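CBS domain-containing predicted protein TM0935 (PDB 1O50) is of unknown function but pairs two CBS domains in one chain, a fold that in many relatives senses adenine nucleotides. Local coordinates at residues A[15-26]-A[140-150]; A[42-51]-A[61-69]. One frame throughout, in Å; residues are numbered along the deposited sequence.

Interaction 1 (A[15-26]-A[140-150]); sequences VKDVCKLISLKP and GDLNSLEILLA
V18 and C19, in the turn that ends the short helix 15-18, lie against E146 and L142, their CA atoms 5.9 and 5.0 Å away, and the chain then runs on past strand 140-143 and the first turns of helix 144-150. The carboxylate of E146 does most of the polar work. Its OE2 takes the backbone N of I22 at 3.2 Å through the anti lone pair, whereas OE1 is approached from above the carboxylate plane by N143 N. N143 returns a bond, its OD1 accepting from E146 N at 3.0 Å, almost in line with the C=O bond. This capping box starts the helix that follows the last strand of the second CBS motif, and the 15-26 segment, from the first CBS range, packs on that strand-to-helix junction. With CG turned away from the carbonyl carbon (chi1 -70°) and the chain extended beyond it, E146 sets its CG against I22, 3.6 Å from I22 CD1. With an alanine here, I22 N and N143 N would probably lose the carboxylate they share, and a gap would open beside I22. L24 comes at E146 from the opposite direction, and its CD1 rests 3.5 Å from N143 CG. Nearer the start of segment 15-26, V18 spans from strand to helix: CG1 touches L142 CD1 at 3.7 Å and CG2 touches A150 CB at 3.9 Å. A water links the two segments by donating to C19 O and accepting from D141 N. D141 OD1 is held by Y52, while I22 and L149 also pack on L43 of the second subunit.

Interaction 2 (A[42-51]-A[61-69]); sequences ILEDPVTRTV and GMIPVMHLL
I42 and L68 meet end to end, I42 CD1 to L68 CD2 at 3.9 Å, and the same I42 methyl also touches V65 CG2, at 4.1 Å, where the two side chains cross at a slant. V65 packs against the R49 carbonyl: with CG1 anti to the backbone N (chi1 167°), CG2 falls beside that N and comes within 3.5 Å of R49 O. That oxygen also accepts from V65 N at 3.0 Å, in a nearly straight bond (170°) whose donor lies above the carbonyl plane. Further along, the antiparallel hairpin is joined at the hydrogen-bonded pair V51 and I63, with V51 N to I63 O at 2.9 Å and I63 N to V51 O in return. V51 CB and I63 CB are 4.3 Å apart on the face that also bears on I38 of helix 35-44. At the neighbouring non-hydrogen-bonded pair, T50 and P64 turn to the other face; there T50 CG2 lies 4.0 Å from M62 CB, while T50 OG1 bonds to E128 O. This pairing of a hairpin with the helix that follows it belongs to the CBS motif. V51 packs on strand 27-29, L68 on helices 35-44 and 98-101, and V65 on Q127 of the second subunit.

How the interactions relate
Interaction 2 binds the first CBS motif internally, whereas interaction 1 brings the N-terminal segment of that motif's sequence range onto the second; in sequence, both segments 42-51 and 61-69 fall between 15-26 and 140-150. Their centres are about 16 Å apart, yet they touch. K25 NZ and D45 OD2 form a long, weak ion pair at 3.3 Å, and L145 CD2 packs 4.0 Å from R49 NH2. E128 also connects them: its backbone O and OE1 bond to T50 and R49, and its OE2 lies close to the like-charged D141. Both contacts reach the second subunit, where R49 and P46 exchange hydrogen bonds between copies.

Interaction 1 (A[15-26]-A[140-150])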
ATOM      1  N   VAL A  15      -4.914  15.992 -11.916  1.00 35.08           N
ATOM      2  CA  VAL A  15      -5.155  15.533 -10.552  1.00 34.71           C
ATOM      3  C   VAL A  15      -6.570  15.941 -10.124  1.00 34.45           C
ATOM      4  O   VAL A  15      -7.281  15.147  -9.494  1.00 33.29           O
ATOM      5  CB  VAL A  15      -4.043  16.025  -9.560  1.00 35.05           C
ATOM      6  CG1 VAL A  15      -4.493  15.934  -8.108  1.00 33.92           C
ATOM      7  CG2 VAL A  15      -2.777  15.198  -9.758  1.00 34.41           C
ATOM      8  N   LYS A  16      -6.980  17.146 -10.505  1.00 34.70           N
ATOM      9  CA  LYS A  16      -8.300  17.670 -10.152  1.00 35.37           C
ATOM     10  C   LYS A  16      -9.475  16.770 -10.601  1.00 35.35           C
ATOM     11  O   LYS A  16     -10.553  16.797  -9.992  1.00 35.31           O
ATOM     12  CB  LYS A  16      -8.464  19.074 -10.731  1.00 35.60           C
ATOM     13  CG  LYS A  16      -8.517  19.151 -12.263  1.00 38.30           C
ATOM     14  CD  LYS A  16      -8.802  20.580 -12.745  1.00 42.90           C
ATOM     15  CE  LYS A  16      -9.149  20.653 -14.248  1.00 45.69           C
ATOM     16  NZ  LYS A  16     -10.463  19.967 -14.645  1.00 48.71           N
ATOM     17  N   ASP A  17      -9.270  16.009 -11.668  1.00 35.07           N
ATOM     18  CA  ASP A  17     -10.297  15.100 -12.202  1.00 35.81           C
ATOM     19  C   ASP A  17     -10.397  13.771 -11.434  1.00 35.94           C
ATOM     20  O   ASP A  17     -11.402  13.079 -11.548  1.00 35.96           O
ATOM     21  CB  ASP A  17     -10.025  14.774 -13.695  1.00 35.80           C
ATOM     22  CG  ASP A  17      -9.808  16.019 -14.552  1.00 35.26           C
ATOM     23  OD1 ASP A  17     -10.579  16.981 -14.440  1.00 35.96           O
ATOM     24  OD2 ASP A  17      -8.879  16.125 -15.377  1.00 34.55           O
ATOM     25  N   VAL A  18      -9.341  13.406 -10.698  1.00 36.53           N
ATOM     26  CA  VAL A  18      -9.193  12.099 -10.043  1.00 37.57           C
ATOM     27  C   VAL A  18      -9.251  12.159  -8.499  1.00 37.75           C
ATOM     28  O   VAL A  18      -9.752  11.242  -7.861  1.00 38.27           O
ATOM     29  CB  VAL A  18      -7.861  11.465 -10.504  1.00 37.95           C
ATOM     30  CG1 VAL A  18      -7.579  10.179  -9.815  1.00 39.97           C
ATOM     31  CG2 VAL A  18      -7.893  11.287 -12.047  1.00 38.61           C
ATOM     32  N   CYS A  19      -8.809  13.271  -7.923  1.00 37.23           N
ATOM     33  CA  CYS A  19      -8.666  13.416  -6.465  1.00 37.35           C
ATOM     34  C   CYS A  19      -9.974  13.519  -5.654  1.00 36.70           C
ATOM     35  O   CYS A  19      -9.952  13.580  -4.418  1.00 35.23           O
ATOM     36  CB  CYS A  19      -7.775  14.628  -6.151  1.00 36.42           C
ATOM     37  SG  CYS A  19      -8.547  16.222  -6.360  1.00 36.86           S
ATOM     38  N   LYS A  20     -11.106  13.508  -6.327  1.00 37.74           N
ATOM     39  CA  LYS A  20     -12.391  13.484  -5.629  1.00 38.51           C
ATOM     40  C   LYS A  20     -13.222  12.236  -5.976  1.00 38.29           C
ATOM     41  O   LYS A  20     -14.362  12.141  -5.598  1.00 36.50           O
ATOM     42  CB  LYS A  20     -13.154  14.765  -5.895  1.00 39.74           C
ATOM     43  CG  LYS A  20     -13.098  15.770  -4.764  1.00 42.81           C
ATOM     44  CD  LYS A  20     -13.667  17.079  -5.231  1.00 46.62           C
ATOM     45  CE  LYS A  20     -14.140  17.991  -4.075  1.00 49.25           C
ATOM     46  NZ  LYS A  20     -15.631  17.957  -3.848  1.00 51.04           N
ATOM     47  N   LEU A  21     -12.612  11.255  -6.637  1.00 38.40           N
ATOM     48  CA  LEU A  21     -13.350  10.078  -7.100  1.00 39.87           C
ATOM     49  C   LEU A  21     -13.710   9.135  -5.926  1.00 40.93           C
ATOM     50  O   LEU A  21     -14.689   8.396  -6.004  1.00 41.08           O
ATOM     51  CB  LEU A  21     -12.549   9.317  -8.177  1.00 39.12           C
ATOM     52  CG  LEU A  21     -12.384  10.082  -9.500  1.00 38.32           C
ATOM     53  CD1 LEU A  21     -11.474   9.322 -10.437  1.00 38.82           C
ATOM     54  CD2 LEU A  21     -13.701  10.332 -10.137  1.00 38.98           C
ATOM     55  N   ILE A  22     -12.889   9.183  -4.869  1.00 41.42           N
ATOM     56  CA  ILE A  22     -13.130   8.547  -3.567  1.00 41.06           C
ATOM     57  C   ILE A  22     -12.990   9.653  -2.503  1.00 41.35           C
ATOM     58  O   ILE A  22     -12.139  10.558  -2.617  1.00 40.04           O
ATOM     59  CB  ILE A  22     -12.084   7.442  -3.334  1.00 41.70           C
ATOM     60  CG1 ILE A  22     -12.054   6.458  -4.501  1.00 41.69           C
ATOM     61  CG2 ILE A  22     -12.316   6.654  -2.039  1.00 42.36           C
ATOM     62  CD1 ILE A  22     -10.866   5.496  -4.397  1.00 42.54           C
ATOM     63  N   SER A  23     -13.838   9.589  -1.488  1.00 41.59           N
ATOM     64  CA  SER A  23     -13.751  10.484  -0.341  1.00 42.98           C
ATOM     65  C   SER A  23     -12.631  10.030   0.594  1.00 42.73           C
ATOM     66  O   SER A  23     -12.803   9.068   1.355  1.00 43.33           O
ATOM     67  CB  SER A  23     -15.059  10.502   0.437  1.00 43.65           C
ATOM     68  OG  SER A  23     -14.951  11.421   1.511  1.00 47.19           O
ATOM     69  N   LEU A  24     -11.485  10.698   0.489  1.00 41.88           N
ATOM     70  CA  LEU A  24     -10.328  10.453   1.327  1.00 41.57           C
ATOM     71  C   LEU A  24     -10.126  11.665   2.232  1.00 41.69           C
ATOM     72  O   LEU A  24     -10.342  12.804   1.802  1.00 41.51           O
ATOM     73  CB  LEU A  24      -9.081  10.264   0.475  1.00 41.60           C
ATOM     74  CG  LEU A  24      -9.083   9.222  -0.641  1.00 39.71           C
ATOM     75  CD1 LEU A  24      -7.771   9.187  -1.364  1.00 41.65           C
ATOM     76  CD2 LEU A  24      -9.357   7.928  -0.030  1.00 40.98           C
ATOM     77  N   LYS A  25      -9.718  11.401   3.477  1.00 41.89           N
ATOM     78  CA  LYS A  25      -9.316  12.446   4.441  1.00 42.73           C
ATOM     79  C   LYS A  25      -7.851  12.251   4.724  1.00 41.46           C
ATOM     80  O   LYS A  25      -7.483  11.179   5.204  1.00 41.67           O
ATOM     81  CB  LYS A  25     -10.060  12.325   5.781  1.00 43.46           C
ATOM     82  CG  LYS A  25     -11.558  11.920   5.700  1.00 48.93           C
ATOM     83  CD  LYS A  25     -11.808  10.403   6.035  1.00 54.36           C
ATOM     84  CE  LYS A  25     -11.723  10.115   7.562  1.00 56.44           C
ATOM     85  NZ  LYS A  25     -10.301  10.015   8.057  1.00 57.98           N
ATOM     86  N   PRO A  26      -7.009  13.242   4.440  1.00 40.22           N
ATOM     87  CA  PRO A  26      -5.581  13.110   4.724  1.00 39.68           C
ATOM     88  C   PRO A  26      -5.334  12.916   6.224  1.00 39.01           C
ATOM     89  O   PRO A  26      -6.001  13.523   7.044  1.00 38.12           O
ATOM     90  CB  PRO A  26      -4.973  14.438   4.252  1.00 39.81           C
ATOM     91  CG  PRO A  26      -6.021  15.121   3.476  1.00 40.43           C
ATOM     92  CD  PRO A  26      -7.346  14.555   3.870  1.00 40.24           C
ATOM     93  N   GLY A 140      -6.135  18.823  -0.663  1.00 38.99           N
ATOM     94  CA  GLY A 140      -6.787  17.598  -1.112  1.00 38.55           C
ATOM     95  C   GLY A 140      -5.849  16.415  -1.013  1.00 38.05           C
ATOM     96  O   GLY A 140      -4.744  16.562  -0.526  1.00 37.57           O
ATOM     97  N   ASP A 141      -6.287  15.248  -1.494  1.00 37.84           N
ATOM     98  CA  ASP A 141      -5.524  13.999  -1.369  1.00 37.81           C
ATOM     99  C   ASP A 141      -5.653  13.144  -2.653  1.00 36.46           C
ATOM    100  O   ASP A 141      -6.648  13.212  -3.369  1.00 36.05           O
ATOM    101  CB  ASP A 141      -6.087  13.242  -0.140  1.00 38.06           C
ATOM    102  CG  ASP A 141      -5.135  12.275   0.457  1.00 38.03           C
ATOM    103  OD1 ASP A 141      -3.899  12.467   0.339  1.00 38.91           O
ATOM    104  OD2 ASP A 141      -5.560  11.245   1.032  1.00 41.91           O
ATOM    105  N   LEU A 142      -4.655  12.320  -2.934  1.00 35.80           N
ATOM    106  CA  LEU A 142      -4.705  11.431  -4.096  1.00 35.14           C
ATOM    107  C   LEU A 142      -4.174  10.081  -3.739  1.00 34.98           C
ATOM    108  O   LEU A 142      -3.131  10.031  -3.172  1.00 35.87           O
ATOM    109  CB  LEU A 142      -3.836  12.008  -5.225  1.00 35.38           C
ATOM    110  CG  LEU A 142      -3.825  11.256  -6.557  1.00 34.56           C
ATOM    111  CD1 LEU A 142      -5.182  11.238  -7.228  1.00 36.54           C
ATOM    112  CD2 LEU A 142      -2.807  11.868  -7.491  1.00 35.61           C
ATOM    113  N   ASN A 143      -4.857   8.991  -4.079  1.00 35.08           N
ATOM    114  CA  ASN A 143      -4.264   7.658  -3.916  1.00 34.52           C
ATOM    115  C   ASN A 143      -4.281   6.822  -5.157  1.00 33.88           C
ATOM    116  O   ASN A 143      -4.895   7.161  -6.152  1.00 33.40           O
ATOM    117  CB  ASN A 143      -4.866   6.910  -2.693  1.00 35.59           C
ATOM    118  CG  ASN A 143      -6.264   6.380  -2.903  1.00 35.31           C
ATOM    119  OD1 ASN A 143      -6.842   6.464  -3.984  1.00 38.65           O
ATOM    120  ND2 ASN A 143      -6.817   5.789  -1.859  1.00 35.68           N
ATOM    121  N   SER A 144      -3.530   5.724  -5.117  1.00 35.15           N
ATOM    122  CA  SER A 144      -3.455   4.820  -6.246  1.00 35.69           C
ATOM    123  C   SER A 144      -4.821   4.277  -6.698  1.00 36.83           C
ATOM    124  O   SER A 144      -5.041   4.034  -7.863  1.00 35.66           O
ATOM    125  CB  SER A 144      -2.499   3.661  -5.910  1.00 36.49           C
ATOM    126  OG  SER A 144      -2.929   2.926  -4.779  1.00 37.74           O
ATOM    127  N   LEU A 145      -5.765   4.130  -5.779  1.00 38.28           N
ATOM    128  CA  LEU A 145      -7.019   3.537  -6.126  1.00 37.86           C
ATOM    129  C   LEU A 145      -7.824   4.498  -7.006  1.00 37.96           C
ATOM    130  O   LEU A 145      -8.538   4.068  -7.897  1.00 37.85           O
ATOM    131  CB  LEU A 145      -7.814   3.163  -4.860  1.00 38.84           C
ATOM    132  CG  LEU A 145      -7.099   2.376  -3.744  1.00 38.28           C
ATOM    133  CD1 LEU A 145      -8.143   1.906  -2.732  1.00 36.55           C
ATOM    134  CD2 LEU A 145      -6.276   1.221  -4.255  1.00 39.11           C
ATOM    135  N   GLU A 146      -7.723   5.793  -6.725  1.00 37.53           N
ATOM    136  CA  GLU A 146      -8.362   6.804  -7.559  1.00 37.05           C
ATOM    137  C   GLU A 146      -7.849   6.796  -8.997  1.00 37.08           C
ATOM    138  O   GLU A 146      -8.623   6.960  -9.929  1.00 37.35           O
ATOM    139  CB  GLU A 146      -8.198   8.168  -6.928  1.00 35.56           C
ATOM    140  CG  GLU A 146      -9.041   8.273  -5.674  1.00 35.17           C
ATOM    141  CD  GLU A 146      -8.827   9.575  -4.949  1.00 33.19           C
ATOM    142  OE1 GLU A 146      -7.695  10.072  -4.927  1.00 30.63           O
ATOM    143  OE2 GLU A 146      -9.812  10.093  -4.415  1.00 34.34           O
ATOM    144  N   ILE A 147      -6.545   6.623  -9.159  1.00 37.13           N
ATOM    145  CA  ILE A 147      -5.921   6.529 -10.472  1.00 36.85           C
ATOM    146  C   ILE A 147      -6.420   5.296 -11.183  1.00 36.52           C
ATOM    147  O   ILE A 147      -6.773   5.369 -12.352  1.00 36.06           O
ATOM    148  CB  ILE A 147      -4.389   6.573 -10.374  1.00 36.78           C
ATOM    149  CG1 ILE A 147      -3.927   7.918  -9.820  1.00 36.73           C
ATOM    150  CG2 ILE A 147      -3.721   6.399 -11.746  1.00 37.15           C
ATOM    151  CD1 ILE A 147      -2.455   8.084  -9.758  1.00 37.58           C
ATOM    152  N   LEU A 148      -6.486   4.172 -10.474  1.00 36.10           N
ATOM    153  CA  LEU A 148      -6.990   2.942 -11.056  1.00 36.21           C
ATOM    154  C   LEU A 148      -8.438   3.046 -11.496  1.00 35.85           C
ATOM    155  O   LEU A 148      -8.785   2.571 -12.570  1.00 36.22           O
ATOM    156  CB  LEU A 148      -6.821   1.754 -10.109  1.00 36.17           C
ATOM    157  CG  LEU A 148      -5.355   1.349  -9.922  1.00 36.89           C
ATOM    158  CD1 LEU A 148      -5.204   0.288  -8.798  1.00 38.71           C
ATOM    159  CD2 LEU A 148      -4.673   0.846 -11.223  1.00 39.25           C
ATOM    160  N   LEU A 149      -9.257   3.658 -10.655  1.00 34.35           N
ATOM    161  CA  LEU A 149     -10.644   3.885 -10.940  1.00 34.27           C
ATOM    162  C   LEU A 149     -10.783   4.659 -12.257  1.00 34.58           C
ATOM    163  O   LEU A 149     -11.485   4.234 -13.166  1.00 34.78           O
ATOM    164  CB  LEU A 149     -11.255   4.670  -9.788  1.00 34.11           C
ATOM    165  CG  LEU A 149     -12.795   4.763  -9.707  1.00 31.74           C
ATOM    166  CD1 LEU A 149     -13.178   5.349  -8.414  1.00 32.15           C
ATOM    167  CD2 LEU A 149     -13.454   5.574 -10.909  1.00 32.32           C
ATOM    168  N   ALA A 150     -10.128   5.813 -12.326  1.00 32.63           N
ATOM    169  CA  ALA A 150     -10.121   6.669 -13.508  1.00 32.07           C
ATOM    170  C   ALA A 150      -9.771   5.921 -14.769  1.00 32.49           C
ATOM    171  O   ALA A 150     -10.417   6.057 -15.789  1.00 31.90           O
ATOM    172  CB  ALA A 150      -9.083   7.743 -13.317  1.00 32.25           C
TER
HETATM  173  O   HOH W   1      -8.932  15.480  -2.445  1.00 34.52           O

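Interaction 2 (A[42-51]-A[61-69])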
ATOM      1  N   ILE A  42      -3.386   5.322  11.676  1.00 35.37           N
ATOM      2  CA  ILE A  42      -3.516   4.469  10.507  1.00 35.73           C
ATOM      3  C   ILE A  42      -4.581   3.397  10.749  1.00 36.52           C
ATOM      4  O   ILE A  42      -5.387   3.128   9.857  1.00 37.05           O
ATOM      5  CB  ILE A  42      -2.178   3.814  10.135  1.00 35.58           C
ATOM      6  CG1 ILE A  42      -1.135   4.880   9.724  1.00 38.69           C
ATOM      7  CG2 ILE A  42      -2.391   2.841   8.983  1.00 38.03           C
ATOM      8  CD1 ILE A  42       0.290   4.399   9.712  1.00 39.73           C
ATOM      9  N   LEU A  43      -4.582   2.776  11.938  1.00 36.70           N
ATOM     10  CA  LEU A  43      -5.564   1.725  12.262  1.00 36.87           C
ATOM     11  C   LEU A  43      -7.020   2.234  12.295  1.00 37.36           C
ATOM     12  O   LEU A  43      -7.990   1.446  12.078  1.00 36.92           O
ATOM     13  CB  LEU A  43      -5.208   1.055  13.598  1.00 37.28           C
ATOM     14  CG  LEU A  43      -3.862   0.293  13.583  1.00 38.67           C
ATOM     15  CD1 LEU A  43      -3.379  -0.084  15.038  1.00 38.11           C
ATOM     16  CD2 LEU A  43      -3.975  -0.990  12.719  1.00 40.34           C
ATOM     17  N   GLU A  44      -7.208   3.521  12.598  1.00 36.93           N
ATOM     18  CA  GLU A  44      -8.572   4.106  12.612  1.00 37.56           C
ATOM     19  C   GLU A  44      -9.108   4.367  11.184  1.00 36.39           C
ATOM     20  O   GLU A  44     -10.280   4.384  10.974  1.00 36.81           O
ATOM     21  CB  GLU A  44      -8.630   5.399  13.438  1.00 37.23           C
ATOM     22  CG  GLU A  44     -10.043   5.766  13.886  1.00 44.11           C
ATOM     23  CD  GLU A  44     -10.783   6.733  12.942  1.00 49.96           C
ATOM     24  OE1 GLU A  44     -10.117   7.322  12.034  1.00 53.01           O
ATOM     25  OE2 GLU A  44     -12.027   6.930  13.140  1.00 51.65           O
ATOM     26  N   ASP A  45      -8.208   4.593  10.235  1.00 36.71           N
ATOM     27  CA  ASP A  45      -8.540   4.848   8.846  1.00 36.65           C
ATOM     28  C   ASP A  45      -7.603   3.999   7.967  1.00 35.87           C
ATOM     29  O   ASP A  45      -6.650   4.533   7.380  1.00 33.73           O
ATOM     30  CB  ASP A  45      -8.338   6.339   8.538  1.00 37.50           C
ATOM     31  CG  ASP A  45      -8.968   6.752   7.204  1.00 40.42           C
ATOM     32  OD1 ASP A  45      -9.934   6.083   6.755  1.00 41.45           O
ATOM     33  OD2 ASP A  45      -8.535   7.716   6.534  1.00 43.84           O
ATOM     34  N   PRO A  46      -7.824   2.677   7.959  1.00 34.68           N
ATOM     35  CA  PRO A  46      -6.866   1.738   7.374  1.00 35.68           C
ATOM     36  C   PRO A  46      -6.630   1.775   5.848  1.00 35.53           C
ATOM     37  O   PRO A  46      -5.733   1.095   5.379  1.00 35.45           O
ATOM     38  CB  PRO A  46      -7.398   0.361   7.861  1.00 35.31           C
ATOM     39  CG  PRO A  46      -8.776   0.554   8.243  1.00 35.67           C
ATOM     40  CD  PRO A  46      -8.918   1.973   8.636  1.00 35.98           C
ATOM     41  N   VAL A  47      -7.391   2.580   5.125  1.00 35.76           N
ATOM     42  CA  VAL A  47      -7.153   2.901   3.726  1.00 36.03           C
ATOM     43  C   VAL A  47      -5.889   3.748   3.590  1.00 35.72           C
ATOM     44  O   VAL A  47      -5.286   3.842   2.499  1.00 36.15           O
ATOM     45  CB  VAL A  47      -8.445   3.630   3.114  1.00 36.13           C
ATOM     46  CG1 VAL A  47      -8.606   5.060   3.571  1.00 38.01           C
ATOM     47  CG2 VAL A  47      -8.499   3.543   1.618  1.00 39.12           C
ATOM     48  N   THR A  48      -5.465   4.331   4.712  1.00 35.26           N
ATOM     49  CA  THR A  48      -4.422   5.315   4.727  1.00 34.03           C
ATOM     50  C   THR A  48      -3.161   4.630   4.278  1.00 35.22           C
ATOM     51  O   THR A  48      -2.847   3.560   4.763  1.00 35.50           O
ATOM     52  CB  THR A  48      -4.225   5.822   6.140  1.00 34.82           C
ATOM     53  OG1 THR A  48      -5.358   6.573   6.582  1.00 34.88           O
ATOM     54  CG2 THR A  48      -3.114   6.817   6.235  1.00 32.97           C
ATOM     55  N   ARG A  49      -2.437   5.256   3.364  1.00 36.25           N
ATOM     56  CA  ARG A  49      -1.224   4.650   2.812  1.00 35.92           C
ATOM     57  C   ARG A  49      -0.007   5.530   3.011  1.00 35.46           C
ATOM     58  O   ARG A  49       1.145   5.044   2.933  1.00 34.84           O
ATOM     59  CB  ARG A  49      -1.437   4.237   1.334  1.00 36.89           C
ATOM     60  CG  ARG A  49      -2.231   2.916   1.194  1.00 40.46           C
ATOM     61  CD  ARG A  49      -2.904   2.838  -0.147  1.00 43.27           C
ATOM     62  NE  ARG A  49      -3.373   1.511  -0.517  1.00 41.34           N
ATOM     63  CZ  ARG A  49      -4.558   1.015  -0.271  1.00 42.24           C
ATOM     64  NH1 ARG A  49      -5.456   1.690   0.445  1.00 39.05           N
ATOM     65  NH2 ARG A  49      -4.852  -0.187  -0.753  1.00 40.99           N
ATOM     66  N   THR A  50      -0.248   6.802   3.254  1.00 34.36           N
ATOM     67  CA  THR A  50       0.799   7.760   3.558  1.00 36.79           C
ATOM     68  C   THR A  50       0.286   8.728   4.650  1.00 36.69           C
ATOM     69  O   THR A  50      -0.814   9.316   4.522  1.00 37.73           O
ATOM     70  CB  THR A  50       1.253   8.554   2.304  1.00 36.95           C
ATOM     71  OG1 THR A  50       1.639   7.673   1.219  1.00 38.41           O
ATOM     72  CG2 THR A  50       2.549   9.343   2.620  1.00 37.13           C
ATOM     73  N   VAL A  51       1.073   8.858   5.731  1.00 36.39           N
ATOM     74  CA  VAL A  51       0.900   9.896   6.734  1.00 36.23           C
ATOM     75  C   VAL A  51       1.703  11.159   6.414  1.00 36.26           C
ATOM     76  O   VAL A  51       2.860  11.088   6.024  1.00 36.18           O
ATOM     77  CB  VAL A  51       1.226   9.345   8.153  1.00 37.21           C
ATOM     78  CG1 VAL A  51       1.114  10.454   9.178  1.00 37.20           C
ATOM     79  CG2 VAL A  51       0.240   8.193   8.504  1.00 35.00           C
ATOM     80  N   GLY A  61       6.778  16.805   5.987  1.00 33.93           N
ATOM     81  CA  GLY A  61       7.315  15.483   5.723  1.00 33.83           C
ATOM     82  C   GLY A  61       6.231  14.491   5.395  1.00 33.08           C
ATOM     83  O   GLY A  61       5.042  14.778   5.518  1.00 34.08           O
ATOM     84  N   MET A  62       6.621  13.275   5.073  1.00 33.57           N
ATOM     85  CA  MET A  62       5.625  12.246   4.854  1.00 32.87           C
ATOM     86  C   MET A  62       6.143  10.907   5.362  1.00 33.00           C
ATOM     87  O   MET A  62       7.304  10.678   5.455  1.00 30.98           O
ATOM     88  CB  MET A  62       5.268  12.174   3.342  1.00 33.26           C
ATOM     89  CG  MET A  62       6.419  11.601   2.482  1.00 34.03           C
ATOM     90  SD  MET A  62       6.072  11.321   0.678  1.00 37.17           S
ATOM     91  CE  MET A  62       7.538  10.326   0.149  1.00 35.04           C
ATOM     92  N   ILE A  63       5.253  10.021   5.745  1.00 33.45           N
ATOM     93  CA  ILE A  63       5.675   8.734   6.198  1.00 35.55           C
ATOM     94  C   ILE A  63       4.786   7.732   5.451  1.00 36.47           C
ATOM     95  O   ILE A  63       3.637   7.506   5.852  1.00 35.12           O
ATOM     96  CB  ILE A  63       5.437   8.654   7.726  1.00 37.54           C
ATOM     97  CG1 ILE A  63       6.187   9.780   8.454  1.00 37.78           C
ATOM     98  CG2 ILE A  63       5.754   7.231   8.255  1.00 34.63           C
ATOM     99  CD1 ILE A  63       5.812   9.939   9.977  1.00 39.46           C
ATOM    100  N   PRO A  64       5.266   7.201   4.324  1.00 36.94           N
ATOM    101  CA  PRO A  64       4.619   6.038   3.700  1.00 36.41           C
ATOM    102  C   PRO A  64       4.578   4.831   4.639  1.00 36.96           C
ATOM    103  O   PRO A  64       5.517   4.539   5.400  1.00 35.97           O
ATOM    104  CB  PRO A  64       5.535   5.749   2.502  1.00 35.68           C
ATOM    105  CG  PRO A  64       6.093   7.001   2.211  1.00 36.20           C
ATOM    106  CD  PRO A  64       6.437   7.642   3.537  1.00 36.59           C
ATOM    107  N   VAL A  65       3.467   4.102   4.605  1.00 37.09           N
ATOM    108  CA  VAL A  65       3.341   2.972   5.491  1.00 35.70           C
ATOM    109  C   VAL A  65       4.476   1.965   5.273  1.00 37.61           C
ATOM    110  O   VAL A  65       4.918   1.322   6.230  1.00 37.76           O
ATOM    111  CB  VAL A  65       2.007   2.304   5.317  1.00 36.67           C
ATOM    112  CG1 VAL A  65       1.990   0.923   6.027  1.00 35.05           C
ATOM    113  CG2 VAL A  65       0.941   3.215   5.859  1.00 34.14           C
ATOM    114  N   MET A  66       4.986   1.851   4.044  1.00 37.20           N
ATOM    115  CA  MET A  66       6.058   0.873   3.808  1.00 35.65           C
ATOM    116  C   MET A  66       7.359   1.397   4.426  1.00 36.65           C
ATOM    117  O   MET A  66       8.261   0.598   4.818  1.00 34.82           O
ATOM    118  CB  MET A  66       6.230   0.565   2.311  1.00 36.73           C
ATOM    119  CG  MET A  66       7.504  -0.252   1.967  1.00 36.24           C
ATOM    120  SD  MET A  66       7.502  -2.022   2.668  1.00 40.80           S
ATOM    121  CE  MET A  66       6.487  -2.799   1.516  1.00 42.19           C
ATOM    122  N   HIS A  67       7.518   2.719   4.465  1.00 36.53           N
ATOM    123  CA  HIS A  67       8.681   3.283   5.160  1.00 37.64           C
ATOM    124  C   HIS A  67       8.600   2.960   6.686  1.00 37.97           C
ATOM    125  O   HIS A  67       9.581   2.547   7.269  1.00 37.89           O
ATOM    126  CB  HIS A  67       8.806   4.778   4.934  1.00 38.37           C
ATOM    127  CG  HIS A  67       9.985   5.402   5.627  1.00 37.42           C
ATOM    128  ND1 HIS A  67      11.292   5.018   5.390  1.00 38.89           N
ATOM    129  CD2 HIS A  67      10.048   6.438   6.501  1.00 37.01           C
ATOM    130  CE1 HIS A  67      12.106   5.786   6.105  1.00 37.01           C
ATOM    131  NE2 HIS A  67      11.369   6.639   6.808  1.00 36.96           N
ATOM    132  N   LEU A  68       7.417   3.089   7.282  1.00 38.79           N
ATOM    133  CA  LEU A  68       7.176   2.780   8.694  1.00 39.22           C
ATOM    134  C   LEU A  68       7.412   1.294   8.989  1.00 39.75           C
ATOM    135  O   LEU A  68       7.970   0.923  10.036  1.00 40.03           O
ATOM    136  CB  LEU A  68       5.739   3.177   9.078  1.00 38.78           C
ATOM    137  CG  LEU A  68       5.324   3.069  10.545  1.00 39.62           C
ATOM    138  CD1 LEU A  68       6.359   3.686  11.495  1.00 41.95           C
ATOM    139  CD2 LEU A  68       3.932   3.709  10.766  1.00 41.36           C
ATOM    140  N   LEU A  69       7.038   0.446   8.033  1.00 39.38           N
ATOM    141  CA  LEU A  69       7.249  -0.991   8.141  1.00 38.67           C
ATOM    142  C   LEU A  69       8.764  -1.272   8.141  1.00 37.88           C
ATOM    143  O   LEU A  69       9.253  -2.055   8.949  1.00 38.07           O
ATOM    144  CB  LEU A  69       6.552  -1.700   6.976  1.00 38.76           C
ATOM    145  CG  LEU A  69       6.449  -3.215   7.040  1.00 42.22           C
ATOM    146  CD1 LEU A  69       5.504  -3.609   8.199  1.00 41.16           C
ATOM    147  CD2 LEU A  69       5.994  -3.847   5.709  1.00 42.66           C
TER